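Local coordinates for protein Cog5 (Kluyveromyces lactis, PDB 4U6U) that pairs with Cog7 in the conserved oligomeric Golgi complex, a multisubunit tether that probably captures vesicles at Golgi membranes before fusion, at residues Y40-I44 with C94-V99; A182-R186 with I221-W225. The protein carries 7 engineered substitutions. One frame throughout, in Å; residues are numbered along the deposited sequence.

From the N terminus, helix 11-47 runs as one long rod, and contact 1 forms near its far end, where residues 40-44 meet 94-99 on helix 92-118. It closes a loop of 49 residues that holds helix 61-81. The chain then continues through further helices before contact 2 joins 182-186 of helix 175-192 to 221-225 of helix 220-241, closing a second, shorter loop. The two loops follow in series and neither nest nor cross. Their centres lie 43 Å apart on opposite sides of the chain's centre: contact 1 ties the N-terminal rod to the helical body, whereas contact 2 holds neighbouring helices together within that body.

Contact 1 (Y40-I44 with C94-V99); sequences YVHMI and CENNVV
The hydroxyl of Tyr40 donates a hydrogen bond to the carboxylate of Glu95, with OH and OE2 2.9 Å apart. The oxygen is met from above the carboxylate plane, 37° out of it, and the ring and carboxylate planes are moderately inclined to each other. Tyr40 reaches this far because its CG stands anti to the backbone N (chi1 -176°), which sends the ring across to helix 92-118. Glu95 comes to the bond by a bend at chi2 that carries its OE2 to the ring's outer end. The hydroxyl also lies against a methyl group, with Tyr40 OH 3.7 Å from Val99 CG1.

Beside this polar tip, Cys94 makes a sulfur-aromatic contact at the edge of the ring, its SG lying near the ring plane and 3.7 Å from Tyr40 CE2. The same sulfur touches the end of Ile44, where CD1 and Cys94 SG are 3.4 Å apart. Ile44 spreads its two branches over different partners: CD1 also meets Val99 CG1, and CG2 rests on Val98 CG1 at 4.0 Å. The helices run nearly in the same direction, 21° apart in these segments, and their axes stand 11.9 Å from each other, so the gap is spanned by side chains from both helices. Replacing Tyr40 by an alanine would probably leave Glu95 OE2 without this donor and open a gap beside the Cys94 sulfur. Leu75 and Asn78 of helix 61-81 also touch Tyr40, while Leu36 of the Cog7 chain packs on Val41 and Gln32 of that chain on Cys94. The chemistry is thus a mostly apolar seam with one hydrogen bond at its margin, which would favour a particular placement of the tyrosine ring, close to where Cog5 meets Cog7.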
loop_
_atom_site.group_PDB
_atom_site.type_symbol
_atom_site.label_atom_id
_atom_site.label_comp_id
_atom_site.label_asym_id
_atom_site.label_seq_id
_atom_site.Cartn_x
_atom_site.Cartn_y
_atom_site.Cartn_z
ATOM N N TYR B 40 2.752 -8.827 -19.569
ATOM C CA TYR B 40 2.562 -9.166 -18.151
ATOM C C TYR B 40 3.595 -10.191 -17.701
ATOM O O TYR B 40 4.345 -9.954 -16.754
ATOM C CB TYR B 40 1.154 -9.714 -17.915
ATOM C CG TYR B 40 0.783 -10.014 -16.470
ATOM C CD1 TYR B 40 0.446 -8.992 -15.586
ATOM C CD2 TYR B 40 0.755 -11.321 -15.995
ATOM C CE1 TYR B 40 0.087 -9.264 -14.267
ATOM C CE2 TYR B 40 0.406 -11.601 -14.684
ATOM C CZ TYR B 40 0.078 -10.571 -13.821
ATOM O OH TYR B 40 -0.268 -10.856 -12.511
ATOM N N VAL B 41 3.634 -11.320 -18.401
ATOM C CA VAL B 41 4.607 -12.377 -18.141
ATOM C C VAL B 41 6.075 -11.908 -18.132
ATOM O O VAL B 41 6.853 -12.271 -17.238
ATOM C CB VAL B 41 4.426 -13.501 -19.156
ATOM C CG1 VAL B 41 5.733 -14.258 -19.403
ATOM C CG2 VAL B 41 3.315 -14.420 -18.675
ATOM N N HIS B 42 6.455 -11.111 -19.122
ATOM C CA HIS B 42 7.815 -10.580 -19.187
ATOM C C HIS B 42 8.138 -9.823 -17.920
ATOM O O HIS B 42 9.291 -9.759 -17.490
ATOM C CB HIS B 42 7.997 -9.651 -20.378
ATOM C CG HIS B 42 8.522 -10.328 -21.597
ATOM N ND1 HIS B 42 7.731 -10.611 -22.692
ATOM C CD2 HIS B 42 9.758 -10.785 -21.902
ATOM C CE1 HIS B 42 8.459 -11.205 -23.617
ATOM N NE2 HIS B 42 9.696 -11.322 -23.162
ATOM N N MET B 43 7.101 -9.221 -17.352
ATOM C CA MET B 43 7.229 -8.459 -16.127
ATOM C C MET B 43 7.365 -9.360 -14.921
ATOM O O MET B 43 8.208 -9.134 -14.061
ATOM C CB MET B 43 6.033 -7.538 -15.979
ATOM C CG MET B 43 6.100 -6.390 -16.938
ATOM S SD MET B 43 5.271 -4.987 -16.224
ATOM C CE MET B 43 3.591 -5.593 -16.275
ATOM N N ILE B 44 6.548 -10.395 -14.871
ATOM C CA ILE B 44 6.696 -11.403 -13.847
ATOM C C ILE B 44 8.070 -12.062 -13.909
ATOM O O ILE B 44 8.698 -12.326 -12.886
ATOM C CB ILE B 44 5.584 -12.433 -13.974
ATOM C CG1 ILE B 44 4.306 -11.789 -13.455
ATOM C CG2 ILE B 44 5.898 -13.693 -13.193
ATOM C CD1 ILE B 44 3.311 -12.757 -12.952
ATOM N N CYS B 94 -0.858 -17.032 -11.502
ATOM C CA CYS B 94 0.450 -16.503 -11.149
ATOM C C CYS B 94 0.243 -15.241 -10.292
ATOM O O CYS B 94 1.153 -14.814 -9.583
ATOM C CB CYS B 94 1.350 -16.281 -12.376
ATOM S SG CYS B 94 0.893 -15.084 -13.612
ATOM N N GLU B 95 -0.941 -14.632 -10.388
ATOM C CA GLU B 95 -1.257 -13.435 -9.602
ATOM C C GLU B 95 -1.172 -13.707 -8.099
ATOM O O GLU B 95 -0.831 -12.812 -7.317
ATOM C CB GLU B 95 -2.655 -12.906 -9.951
ATOM C CG GLU B 95 -3.158 -11.741 -9.078
ATOM C CD GLU B 95 -2.447 -10.416 -9.306
ATOM O OE1 GLU B 95 -2.225 -9.695 -8.306
ATOM O OE2 GLU B 95 -2.114 -10.095 -10.468
ATOM N N ASN B 96 -1.483 -14.936 -7.692
ATOM C CA ASN B 96 -1.396 -15.293 -6.276
ATOM C C ASN B 96 -0.232 -16.245 -5.976
ATOM O O ASN B 96 0.094 -16.476 -4.816
ATOM C CB ASN B 96 -2.725 -15.870 -5.764
ATOM C CG ASN B 96 -3.000 -17.265 -6.264
ATOM O OD1 ASN B 96 -2.479 -18.244 -5.731
ATOM N ND2 ASN B 96 -3.848 -17.369 -7.275
ATOM N N ASN B 97 0.399 -16.786 -7.015
ATOM C CA ASN B 97 1.507 -17.722 -6.822
ATOM C C ASN B 97 2.864 -17.057 -6.903
ATOM O O ASN B 97 3.848 -17.580 -6.388
ATOM C CB ASN B 97 1.475 -18.836 -7.866
ATOM C CG ASN B 97 0.548 -19.955 -7.491
ATOM O OD1 ASN B 97 0.043 -20.002 -6.368
ATOM N ND2 ASN B 97 0.345 -20.889 -8.410
ATOM N N VAL B 98 2.926 -15.910 -7.561
ATOM C CA VAL B 98 4.188 -15.211 -7.703
ATOM C C VAL B 98 4.066 -13.781 -7.180
ATOM O O VAL B 98 4.884 -13.361 -6.358
ATOM C CB VAL B 98 4.681 -15.216 -9.169
ATOM C CG1 VAL B 98 6.004 -14.491 -9.286
ATOM C CG2 VAL B 98 4.826 -16.644 -9.675
ATOM N N VAL B 99 3.040 -13.044 -7.607
ATOM C CA VAL B 99 3.007 -11.615 -7.291
ATOM C C VAL B 99 2.400 -11.350 -5.924
ATOM O O VAL B 99 2.932 -10.539 -5.187
ATOM C CB VAL B 99 2.268 -10.769 -8.375
ATOM C CG1 VAL B 99 1.679 -11.653 -9.435
ATOM C CG2 VAL B 99 1.227 -9.812 -7.757
#

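Contact 2 (A182-R186 with I221-W225); sequences AMENR and IDQFW
Segments 182-186 and 221-225 run roughly antiparallel, their helix axes 11.4 Å apart and crossing at 153°, with the backbones nearest at Arg186 and Ile221, whose CA atoms are 6.7 Å apart. Arg186 and Trp225 carry much of the contact. The arginine chain crosses the indole at about a right angle: Arg186 CB is 3.4 Å from Trp225 CZ2, with CG close to the same carbon, and Arg186 CD is an equal 3.4 Å from Trp225 NE1. A bend at chi2 brings CD to the pyrrole nitrogen. The guanidinium and indole planes are 61° apart, an edge-to-edge meeting and not a stack. Arg186 CD also packs on Ile221 CG1 at 3.8 Å.

Farther along, the six-membered ring of Trp225 reaches Ala182, with CH2 4.0 Å from the alanine CB, and its edge faces the Met183 sulfur at longer range. A first torsion near trans (168°) swings the Phe224 ring towards helix 175-192; there its CZ lies 4.1 Å from Asn185 CB, and its CE2 approaches Arg186 CA and CB. Within their own helix, Phe224 CE2 lies over one face of the indole, near its rim.

The polar ends look elsewhere: Arg186 NE forms a salt bridge with Glu277, and Asn185 OD1 accepts a hydrogen bond from Asn121. Helix 143-167 packs against Ala182, Asn185 and Phe224, while helix 277-284 contacts Ile221 and Trp225, placing this pair of helices within the helical bundle.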
loop_
_atom_site.group_PDB
_atom_site.type_symbol
_atom_site.label_atom_id
_atom_site.label_comp_id
_atom_site.label_asym_id
_atom_site.label_seq_id
_atom_site.Cartn_x
_atom_site.Cartn_y
_atom_site.Cartn_z
ATOM N N ALA B 182 7.900 11.223 28.399
ATOM C CA ALA B 182 6.612 11.257 27.714
ATOM C C ALA B 182 6.601 12.343 26.624
ATOM O O ALA B 182 6.033 12.161 25.545
ATOM C CB ALA B 182 5.496 11.486 28.703
ATOM N N MET B 183 7.217 13.481 26.920
ATOM C CA MET B 183 7.317 14.565 25.953
ATOM C C MET B 183 8.267 14.217 24.809
ATOM O O MET B 183 8.102 14.708 23.688
ATOM C CB MET B 183 7.754 15.850 26.649
ATOM C CG MET B 183 6.594 16.630 27.241
ATOM S SD MET B 183 5.616 17.415 25.949
ATOM C CE MET B 183 6.906 18.261 25.049
ATOM N N GLU B 184 9.262 13.378 25.103
ATOM C CA GLU B 184 10.192 12.868 24.087
ATOM C C GLU B 184 9.454 12.220 22.922
ATOM O O GLU B 184 9.707 12.536 21.757
ATOM C CB GLU B 184 11.144 11.843 24.704
ATOM C CG GLU B 184 12.137 12.410 25.684
ATOM C CD GLU B 184 13.464 12.671 25.030
ATOM O OE1 GLU B 184 14.312 13.364 25.636
ATOM O OE2 GLU B 184 13.651 12.168 23.900
ATOM N N ASN B 185 8.545 11.309 23.264
ATOM C CA ASN B 185 7.713 10.602 22.299
ATOM C C ASN B 185 6.680 11.540 21.685
ATOM O O ASN B 185 6.440 11.501 20.476
ATOM C CB ASN B 185 7.014 9.398 22.955
ATOM C CG ASN B 185 7.906 8.156 23.038
ATOM O OD1 ASN B 185 9.101 8.198 22.740
ATOM N ND2 ASN B 185 7.314 7.044 23.448
ATOM N N ARG B 186 6.068 12.366 22.538
ATOM C CA ARG B 186 5.085 13.376 22.128
ATOM C C ARG B 186 5.617 14.214 20.978
ATOM O O ARG B 186 4.893 14.507 20.020
ATOM C CB ARG B 186 4.724 14.278 23.317
ATOM C CG ARG B 186 4.542 15.777 23.024
ATOM C CD ARG B 186 3.193 16.064 22.352
ATOM N NE ARG B 186 2.840 17.485 22.343
ATOM C CZ ARG B 186 3.491 18.436 21.669
ATOM N NH1 ARG B 186 4.542 18.142 20.912
ATOM N NH2 ARG B 186 3.070 19.693 21.736
ATOM N N ILE B 221 -1.170 13.297 18.023
ATOM C CA ILE B 221 -0.985 13.689 19.416
ATOM C C ILE B 221 -2.246 13.435 20.240
ATOM O O ILE B 221 -2.169 12.829 21.309
ATOM C CB ILE B 221 -0.558 15.152 19.548
ATOM C CG1 ILE B 221 0.946 15.249 19.361
ATOM C CG2 ILE B 221 -0.786 15.648 20.946
ATOM C CD1 ILE B 221 1.355 15.275 17.952
ATOM N N ASP B 222 -3.403 13.848 19.731
ATOM C CA ASP B 222 -4.637 13.728 20.503
ATOM C C ASP B 222 -4.946 12.289 20.912
ATOM O O ASP B 222 -5.328 12.034 22.053
ATOM C CB ASP B 222 -5.811 14.299 19.718
ATOM C CG ASP B 222 -6.533 15.376 20.483
ATOM O OD1 ASP B 222 -5.964 15.872 21.480
ATOM O OD2 ASP B 222 -7.659 15.734 20.084
ATOM N N GLN B 223 -4.771 11.344 19.998
ATOM C CA GLN B 223 -5.024 9.966 20.365
ATOM C C GLN B 223 -3.886 9.437 21.209
ATOM O O GLN B 223 -4.102 8.595 22.078
ATOM C CB GLN B 223 -5.234 9.088 19.145
ATOM C CG GLN B 223 -6.669 8.646 19.058
ATOM C CD GLN B 223 -6.890 7.232 19.572
ATOM O OE1 GLN B 223 -5.939 6.471 19.744
ATOM N NE2 GLN B 223 -8.153 6.868 19.803
ATOM N N PHE B 224 -2.681 9.951 20.986
ATOM C CA PHE B 224 -1.550 9.557 21.820
ATOM C C PHE B 224 -1.777 9.876 23.307
ATOM O O PHE B 224 -1.820 8.972 24.138
ATOM C CB PHE B 224 -0.275 10.227 21.323
ATOM C CG PHE B 224 0.882 10.118 22.280
ATOM C CD1 PHE B 224 1.614 8.942 22.382
ATOM C CD2 PHE B 224 1.246 11.205 23.073
ATOM C CE1 PHE B 224 2.697 8.848 23.255
ATOM C CE2 PHE B 224 2.318 11.123 23.946
ATOM C CZ PHE B 224 3.047 9.938 24.038
ATOM N N TRP B 225 -1.949 11.150 23.639
ATOM C CA TRP B 225 -2.170 11.529 25.028
ATOM C C TRP B 225 -3.385 10.846 25.606
ATOM O O TRP B 225 -3.309 10.272 26.683
ATOM C CB TRP B 225 -2.327 13.036 25.161
ATOM C CG TRP B 225 -1.046 13.768 25.020
ATOM C CD1 TRP B 225 -0.799 14.815 24.188
ATOM C CD2 TRP B 225 0.170 13.527 25.734
ATOM N NE1 TRP B 225 0.497 15.241 24.329
ATOM C CE2 TRP B 225 1.117 14.463 25.279
ATOM C CE3 TRP B 225 0.553 12.613 26.723
ATOM C CZ2 TRP B 225 2.419 14.517 25.769
ATOM C CZ3 TRP B 225 1.852 12.663 27.210
ATOM C CH2 TRP B 225 2.767 13.609 26.732
#